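Local coordinates for protein NAD-dependent aldehyde dehydrogenase (Sinorhizobium meliloti, PDB 3U4J) that probably oxidises aldehydes with NAD or NADP as electron acceptor and binds a calcium ion in the crystal, at residues W55-V67 / V224-D238. Numbering follows the deposited sequence.
Sequences WPEASADDVRKAV and VTGYGDPAGQVLAED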
ATOM      1  N   TRP A  55      36.283  -4.147  26.043  1.00 10.47           N
ATOM      2  CA  TRP A  55      35.869  -2.958  25.332  1.00 10.36           C
ATOM      3  C   TRP A  55      35.789  -1.807  26.315  1.00 10.54           C
ATOM      4  O   TRP A  55      35.753  -2.046  27.532  1.00  9.80           O
ATOM      5  CB  TRP A  55      34.487  -3.169  24.648  1.00  9.77           C
ATOM      6  CG  TRP A  55      33.603  -4.096  25.397  1.00  8.68           C
ATOM      7  CD1 TRP A  55      32.865  -3.806  26.501  1.00 10.69           C
ATOM      8  CD2 TRP A  55      33.398  -5.478  25.127  1.00  8.71           C
ATOM      9  NE1 TRP A  55      32.212  -4.912  26.940  1.00  9.19           N
ATOM     10  CE2 TRP A  55      32.509  -5.959  26.105  1.00  9.79           C
ATOM     11  CE3 TRP A  55      33.879  -6.358  24.150  1.00  7.49           C
ATOM     12  CZ2 TRP A  55      32.081  -7.279  26.142  1.00  7.21           C
ATOM     13  CZ3 TRP A  55      33.438  -7.682  24.171  1.00  8.94           C
ATOM     14  CH2 TRP A  55      32.550  -8.127  25.162  1.00 10.11           C
ATOM     15  N   PRO A  56      35.690  -0.567  25.807  1.00  9.77           N
ATOM     16  CA  PRO A  56      35.714   0.564  26.712  1.00 10.63           C
ATOM     17  C   PRO A  56      34.518   0.605  27.642  1.00 12.25           C
ATOM     18  O   PRO A  56      33.428   0.055  27.329  1.00 10.97           O
ATOM     19  CB  PRO A  56      35.682   1.776  25.772  1.00 10.63           C
ATOM     20  CG  PRO A  56      36.327   1.287  24.522  1.00  9.72           C
ATOM     21  CD  PRO A  56      35.776  -0.132  24.400  1.00 11.05           C
ATOM     22  N   GLU A  57      34.738   1.238  28.791  1.00 11.46           N
ATOM     23  CA  GLU A  57      33.660   1.563  29.688  1.00 12.92           C
ATOM     24  C   GLU A  57      33.373   3.025  29.428  1.00 13.06           C
ATOM     25  O   GLU A  57      34.104   3.887  29.926  1.00 12.18           O
ATOM     26  CB  GLU A  57      34.093   1.341  31.144  1.00 13.44           C
ATOM     27  CG  GLU A  57      33.042   1.800  32.153  1.00 13.91           C
ATOM     28  CD  GLU A  57      33.511   1.717  33.626  1.00 19.04           C
ATOM     29  OE1 GLU A  57      34.655   1.268  33.918  1.00 16.89           O
ATOM     30  OE2 GLU A  57      32.706   2.129  34.485  1.00 18.71           O
ATOM     31  N   ALA A  58      32.332   3.321  28.644  1.00 12.05           N
ATOM     32  CA  ALA A  58      32.090   4.710  28.250  1.00 12.45           C
ATOM     33  C   ALA A  58      31.594   5.549  29.425  1.00 12.86           C
ATOM     34  O   ALA A  58      30.821   5.074  30.256  1.00 12.07           O
ATOM     35  CB  ALA A  58      31.092   4.806  27.074  1.00 13.25           C
ATOM     36  N   SER A  59      32.061   6.792  29.459  1.00 12.50           N
ATOM     37  CA  SER A  59      31.532   7.820  30.337  1.00 12.86           C
ATOM     38  C   SER A  59      30.346   8.481  29.623  1.00 12.88           C
ATOM     39  O   SER A  59      30.193   8.341  28.396  1.00 11.88           O
ATOM     40  CB  SER A  59      32.626   8.882  30.572  1.00 12.51           C
ATOM     41  OG  SER A  59      32.680   9.733  29.434  1.00 10.39           O
ATOM     42  N   ALA A  60      29.536   9.227  30.376  1.00 12.55           N
ATOM     43  CA  ALA A  60      28.448  10.027  29.788  1.00 13.49           C
ATOM     44  C   ALA A  60      28.960  10.928  28.670  1.00 14.12           C
ATOM     45  O   ALA A  60      28.313  11.071  27.628  1.00 12.97           O
ATOM     46  CB  ALA A  60      27.709  10.874  30.882  1.00 13.29           C
ATOM     47  N   ASP A  61      30.132  11.528  28.870  1.00 13.98           N
ATOM     48  CA  ASP A  61      30.705  12.383  27.833  1.00 14.17           C
ATOM     49  C   ASP A  61      31.133  11.628  26.568  1.00 13.14           C
ATOM     50  O   ASP A  61      31.037  12.172  25.472  1.00 12.41           O
ATOM     51  CB  ASP A  61      31.894  13.177  28.382  1.00 16.01           C
ATOM     52  CG  ASP A  61      31.451  14.317  29.312  1.00 20.28           C
ATOM     53  OD1 ASP A  61      30.488  15.033  28.959  1.00 25.22           O
ATOM     54  OD2 ASP A  61      32.067  14.496  30.385  1.00 27.04           O
ATOM     55  N   ASP A  62      31.653  10.415  26.723  1.00 11.90           N
ATOM     56  CA  ASP A  62      31.990   9.576  25.559  1.00 12.53           C
ATOM     57  C   ASP A  62      30.725   9.350  24.702  1.00 12.32           C
ATOM     58  O   ASP A  62      30.779   9.465  23.480  1.00 12.73           O
ATOM     59  CB  ASP A  62      32.571   8.207  25.994  1.00 11.43           C
ATOM     60  CG  ASP A  62      33.950   8.322  26.701  1.00 13.13           C
ATOM     61  OD1 ASP A  62      34.206   7.516  27.640  1.00 15.01           O
ATOM     62  OD2 ASP A  62      34.781   9.183  26.331  1.00 11.39           O
ATOM     63  N   VAL A  63      29.595   9.079  25.361  1.00 12.14           N
ATOM     64  CA  VAL A  63      28.331   8.818  24.670  1.00 12.09           C
ATOM     65  C   VAL A  63      27.804  10.056  23.965  1.00 12.51           C
ATOM     66  O   VAL A  63      27.353   9.965  22.826  1.00 12.07           O
ATOM     67  CB  VAL A  63      27.268   8.150  25.593  1.00 12.37           C
ATOM     68  CG1 VAL A  63      25.950   7.911  24.821  1.00 11.81           C
ATOM     69  CG2 VAL A  63      27.795   6.829  26.112  1.00 11.63           C
ATOM     70  N   ARG A  64      27.913  11.224  24.605  1.00 12.61           N
ATOM     71  CA  ARG A  64      27.485  12.470  23.967  1.00 13.08           C
ATOM     72  C   ARG A  64      28.293  12.786  22.719  1.00 12.40           C
ATOM     73  O   ARG A  64      27.737  13.306  21.749  1.00 12.63           O
ATOM     74  CB  ARG A  64      27.520  13.653  24.952  1.00 14.09           C
ATOM     75  CG  ARG A  64      26.440  13.582  26.053  1.00 17.03           C
ATOM     76  CD  ARG A  64      26.519  14.809  27.017  1.00 23.71           C
ATOM     77  NE  ARG A  64      26.043  14.420  28.343  1.00 26.61           N
ATOM     78  CZ  ARG A  64      26.808  14.328  29.421  1.00 29.38           C
ATOM     79  NH1 ARG A  64      28.093  14.637  29.374  1.00 28.55           N
ATOM     80  NH2 ARG A  64      26.271  13.947  30.565  1.00 33.60           N
ATOM     81  N   LYS A  65      29.590  12.468  22.735  1.00 12.07           N
ATOM     82  CA  LYS A  65      30.426  12.566  21.525  1.00 11.71           C
ATOM     83  C   LYS A  65      29.887  11.734  20.344  1.00 10.77           C
ATOM     84  O   LYS A  65      29.926  12.180  19.203  1.00  9.91           O
ATOM     85  CB  LYS A  65      31.858  12.106  21.799  1.00 12.87           C
ATOM     86  CG  LYS A  65      32.776  13.225  22.358  1.00 18.11           C
ATOM     87  CD  LYS A  65      34.225  12.748  22.566  1.00 21.23           C
ATOM     88  CE  LYS A  65      35.010  13.722  23.490  1.00 24.64           C
ATOM     89  NZ  LYS A  65      36.302  13.102  23.941  1.00 26.29           N
ATOM     90  N   ALA A  66      29.471  10.505  20.618  1.00 10.11           N
ATOM     91  CA  ALA A  66      28.856   9.650  19.591  1.00 10.25           C
ATOM     92  C   ALA A  66      27.556  10.257  19.051  1.00  9.39           C
ATOM     93  O   ALA A  66      27.335  10.298  17.833  1.00  9.78           O
ATOM     94  CB  ALA A  66      28.591   8.281  20.172  1.00 10.33           C
ATOM     95  N   VAL A  67      26.706  10.719  19.970  1.00  9.75           N
ATOM     96  CA  VAL A  67      25.492  11.456  19.633  1.00  9.56           C
ATOM     97  C   VAL A  67      25.816  12.668  18.773  1.00  9.80           C
ATOM     98  O   VAL A  67      25.136  12.921  17.764  1.00  9.47           O
ATOM     99  CB  VAL A  67      24.697  11.887  20.920  1.00  9.69           C
ATOM    100  CG1 VAL A  67      23.496  12.795  20.572  1.00  9.57           C
ATOM    101  CG2 VAL A  67      24.220  10.650  21.705  1.00  8.28           C
ATOM    102  N   VAL A 224      28.971   2.613  20.948  1.00  9.55           N
ATOM    103  CA  VAL A 224      29.538   2.905  22.260  1.00 10.06           C
ATOM    104  C   VAL A 224      29.296   1.692  23.154  1.00 10.25           C
ATOM    105  O   VAL A 224      28.330   0.944  22.957  1.00 10.47           O
ATOM    106  CB  VAL A 224      28.950   4.209  22.877  1.00 10.09           C
ATOM    107  CG1 VAL A 224      29.375   5.421  22.063  1.00 11.68           C
ATOM    108  CG2 VAL A 224      27.417   4.146  22.972  1.00 10.43           C
ATOM    109  N   THR A 225      30.191   1.485  24.114  1.00 10.43           N
ATOM    110  CA  THR A 225      30.123   0.331  24.995  1.00 10.20           C
ATOM    111  C   THR A 225      30.247   0.794  26.451  1.00 11.10           C
ATOM    112  O   THR A 225      30.801   1.874  26.746  1.00 10.02           O
ATOM    113  CB  THR A 225      31.223  -0.706  24.662  1.00 10.70           C
ATOM    114  OG1 THR A 225      32.524  -0.092  24.768  1.00 11.90           O
ATOM    115  CG2 THR A 225      31.039  -1.246  23.219  1.00 10.48           C
ATOM    116  N   GLY A 226      29.740  -0.019  27.359  1.00 10.95           N
ATOM    117  CA  GLY A 226      29.731   0.383  28.749  1.00 12.23           C
ATOM    118  C   GLY A 226      28.635  -0.315  29.521  1.00 13.14           C
ATOM    119  O   GLY A 226      27.967  -1.243  29.005  1.00 12.20           O
ATOM    120  N   TYR A 227      28.425   0.134  30.758  1.00 13.16           N
ATOM    121  CA  TYR A 227      27.347  -0.448  31.546  1.00 14.32           C
ATOM    122  C   TYR A 227      26.000   0.089  31.074  1.00 13.89           C
ATOM    123  O   TYR A 227      25.951   0.920  30.139  1.00 13.29           O
ATOM    124  CB  TYR A 227      27.602  -0.220  33.042  1.00 14.63           C
ATOM    125  CG  TYR A 227      28.809  -0.974  33.514  1.00 14.84           C
ATOM    126  CD1 TYR A 227      28.781  -2.361  33.629  1.00 15.95           C
ATOM    127  CD2 TYR A 227      29.991  -0.307  33.842  1.00 16.49           C
ATOM    128  CE1 TYR A 227      29.908  -3.068  34.063  1.00 17.82           C
ATOM    129  CE2 TYR A 227      31.122  -1.009  34.275  1.00 17.23           C
ATOM    130  CZ  TYR A 227      31.066  -2.380  34.390  1.00 19.41           C
ATOM    131  OH  TYR A 227      32.168  -3.096  34.828  1.00 22.19           O
ATOM    132  N   GLY A 228      24.911  -0.378  31.692  1.00 14.59           N
ATOM    133  CA  GLY A 228      23.568   0.093  31.314  1.00 16.36           C
ATOM    134  C   GLY A 228      23.476   1.617  31.372  1.00 18.19           C
ATOM    135  O   GLY A 228      22.975   2.272  30.450  1.00 18.28           O
ATOM    136  N   ASP A 229      23.967   2.190  32.468  1.00 18.54           N
ATOM    137  CA  ASP A 229      24.110   3.638  32.568  1.00 19.51           C
ATOM    138  C   ASP A 229      25.605   3.930  32.697  1.00 19.38           C
ATOM    139  O   ASP A 229      26.368   3.067  33.141  1.00 19.51           O
ATOM    140  CB  ASP A 229      23.329   4.193  33.773  1.00 19.95           C
ATOM    141  CG  ASP A 229      21.813   4.174  33.554  1.00 23.35           C
ATOM    142  OD1 ASP A 229      21.345   4.332  32.400  1.00 27.45           O
ATOM    143  OD2 ASP A 229      21.076   3.989  34.538  1.00 27.18           O
ATOM    144  N   PRO A 230      26.042   5.133  32.301  1.00 18.38           N
ATOM    145  CA  PRO A 230      25.356   6.311  31.748  1.00 17.77           C
ATOM    146  C   PRO A 230      24.739   6.197  30.338  1.00 16.95           C
ATOM    147  O   PRO A 230      23.875   7.004  30.009  1.00 16.71           O
ATOM    148  CB  PRO A 230      26.485   7.347  31.677  1.00 18.13           C
ATOM    149  CG  PRO A 230      27.741   6.525  31.627  1.00 18.02           C
ATOM    150  CD  PRO A 230      27.449   5.441  32.604  1.00 18.29           C
ATOM    151  N   ALA A 231      25.186   5.252  29.503  1.00 16.34           N
ATOM    152  CA  ALA A 231      24.727   5.224  28.093  1.00 15.49           C
ATOM    153  C   ALA A 231      23.199   5.363  27.940  1.00 15.02           C
ATOM    154  O   ALA A 231      22.710   6.218  27.196  1.00 14.47           O
ATOM    155  CB  ALA A 231      25.218   3.977  27.392  1.00 15.51           C
ATOM    156  N   GLY A 232      22.460   4.529  28.669  1.00 14.64           N
ATOM    157  CA  GLY A 232      21.011   4.488  28.580  1.00 15.26           C
ATOM    158  C   GLY A 232      20.339   5.805  28.928  1.00 15.89           C
ATOM    159  O   GLY A 232      19.529   6.305  28.155  1.00 15.46           O
ATOM    160  N   GLN A 233      20.687   6.371  30.076  1.00 16.49           N
ATOM    161  CA  GLN A 233      20.204   7.710  30.462  1.00 18.16           C
ATOM    162  C   GLN A 233      20.573   8.788  29.448  1.00 17.09           C
ATOM    163  O   GLN A 233      19.735   9.611  29.097  1.00 16.55           O
ATOM    164  CB  GLN A 233      20.703   8.120  31.855  1.00 18.84           C
ATOM    165  CG  GLN A 233      20.056   7.342  32.982  1.00 25.69           C
ATOM    166  CD  GLN A 233      20.092   8.048  34.333  1.00 33.10           C
ATOM    167  OE1 GLN A 233      21.120   8.626  34.742  1.00 36.41           O
ATOM    168  NE2 GLN A 233      18.967   7.983  35.052  1.00 34.37           N
ATOM    169  N   VAL A 234      21.815   8.789  28.971  1.00 16.76           N
ATOM    170  CA  VAL A 234      22.219   9.802  27.996  1.00 15.55           C
ATOM    171  C   VAL A 234      21.381   9.705  26.720  1.00 15.20           C
ATOM    172  O   VAL A 234      20.835  10.707  26.276  1.00 15.28           O
ATOM    173  CB  VAL A 234      23.718   9.763  27.665  1.00 16.17           C
ATOM    174  CG1 VAL A 234      24.035  10.664  26.430  1.00 15.87           C
ATOM    175  CG2 VAL A 234      24.530  10.198  28.886  1.00 16.53           C
ATOM    176  N   LEU A 235      21.263   8.504  26.152  1.00 14.37           N
ATOM    177  CA  LEU A 235      20.466   8.329  24.920  1.00 13.54           C
ATOM    178  C   LEU A 235      19.004   8.746  25.111  1.00 14.18           C
ATOM    179  O   LEU A 235      18.415   9.380  24.231  1.00 13.17           O
ATOM    180  CB  LEU A 235      20.574   6.901  24.378  1.00 13.37           C
ATOM    181  CG  LEU A 235      21.974   6.563  23.832  1.00 11.61           C
ATOM    182  CD1 LEU A 235      22.059   5.086  23.472  1.00 12.02           C
ATOM    183  CD2 LEU A 235      22.350   7.456  22.632  1.00 11.71           C
ATOM    184  N   ALA A 236      18.441   8.449  26.287  1.00 14.15           N
ATOM    185  CA  ALA A 236      17.047   8.801  26.534  1.00 14.81           C
ATOM    186  C   ALA A 236      16.815  10.275  26.928  1.00 16.16           C
ATOM    187  O   ALA A 236      15.698  10.812  26.734  1.00 15.66           O
ATOM    188  CB  ALA A 236      16.436   7.833  27.545  1.00 15.16           C
ATOM    189  N   GLU A 237      17.845  10.948  27.457  1.00 16.37           N
ATOM    190  CA  GLU A 237      17.668  12.387  27.756  1.00 18.08           C
ATOM    191  C   GLU A 237      18.323  13.398  26.804  1.00 17.64           C
ATOM    192  O   GLU A 237      17.886  14.544  26.753  1.00 17.88           O
ATOM    193  CB  GLU A 237      17.892  12.727  29.248  1.00 18.93           C
ATOM    194  CG  GLU A 237      19.073  12.056  29.900  1.00 23.33           C
ATOM    195  CD  GLU A 237      19.144  12.253  31.436  1.00 27.80           C
ATOM    196  OE1 GLU A 237      18.284  11.712  32.179  1.00 30.16           O
ATOM    197  OE2 GLU A 237      20.099  12.922  31.888  1.00 26.81           O
ATOM    198  N   ASP A 238      19.318  12.993  26.012  1.00 17.18           N
ATOM    199  CA  ASP A 238      20.056  13.978  25.221  1.00 18.20           C
ATOM    200  C   ASP A 238      19.141  14.678  24.194  1.00 17.88           C
ATOM    201  O   ASP A 238      18.452  14.007  23.442  1.00 18.61           O
ATOM    202  CB  ASP A 238      21.258  13.322  24.519  1.00 18.80           C
ATOM    203  CG  ASP A 238      22.222  14.339  23.935  1.00 19.61           C
ATOM    204  OD1 ASP A 238      23.360  14.381  24.417  1.00 25.43           O
ATOM    205  OD2 ASP A 238      21.870  15.106  23.019  1.00 19.92           O
TER
HETATM  206  O   HOH W   1      29.802   2.823  31.144  1.00 15.01           O
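Thr225 hooks onto the end of strand 51-56: its OG1 donates to Pro56 O at 2.7 Å. The donor lies 27° off the carbonyl plane. With chi1 at 58°, the hydroxyl sits between the backbone N and carbonyl carbon of Thr225, turned to the proline. Its backbone O accepts from Ala58 N at 2.8 Å, and a water bridges the two chains next, donating to Ala58 O and accepting from Tyr227 N. Between these bonds the backbones run close, Gly226 CA lying 4.2 Å from Glu57 CA. Glu57 reaches out extended to set OE2 at the edge of the Tyr227 ring, 3.5 Å from CE2, while its OE1 is held by Ser38.

Past this polar seam the contact turns apolar. Pro230, after a cis peptide, lays CG near Ala58 O and CB against Ala60 CB. Val63 spreads its two methyls: CG1 meets Val234 CG1 at 3.7 Å, and CG2 rests over Ala231. One turn on, Val67 CG2 packs on Leu235 CD2, and Ala66 CB meets Val224 CG1 at 3.5 Å. Asp238 brings OD1 beside the Arg64 CG methylene, its OD2 being taken by Asn240 N.

A capping box starts the first helix, Asp62 N bonding to Ser59 OG and Ser59 N to Asp62 OD1. The axes of segments 60-67 and 231-237 come within 9.2 Å and cross at -40°. Both helices pack beside strand 191-195, probably part of the nucleotide-binding domain as in other aldehyde dehydrogenases; its Val193 touches Ala66 and Val224, while Met25 of strand 25-27 covers Pro56, Ala58 and Thr225.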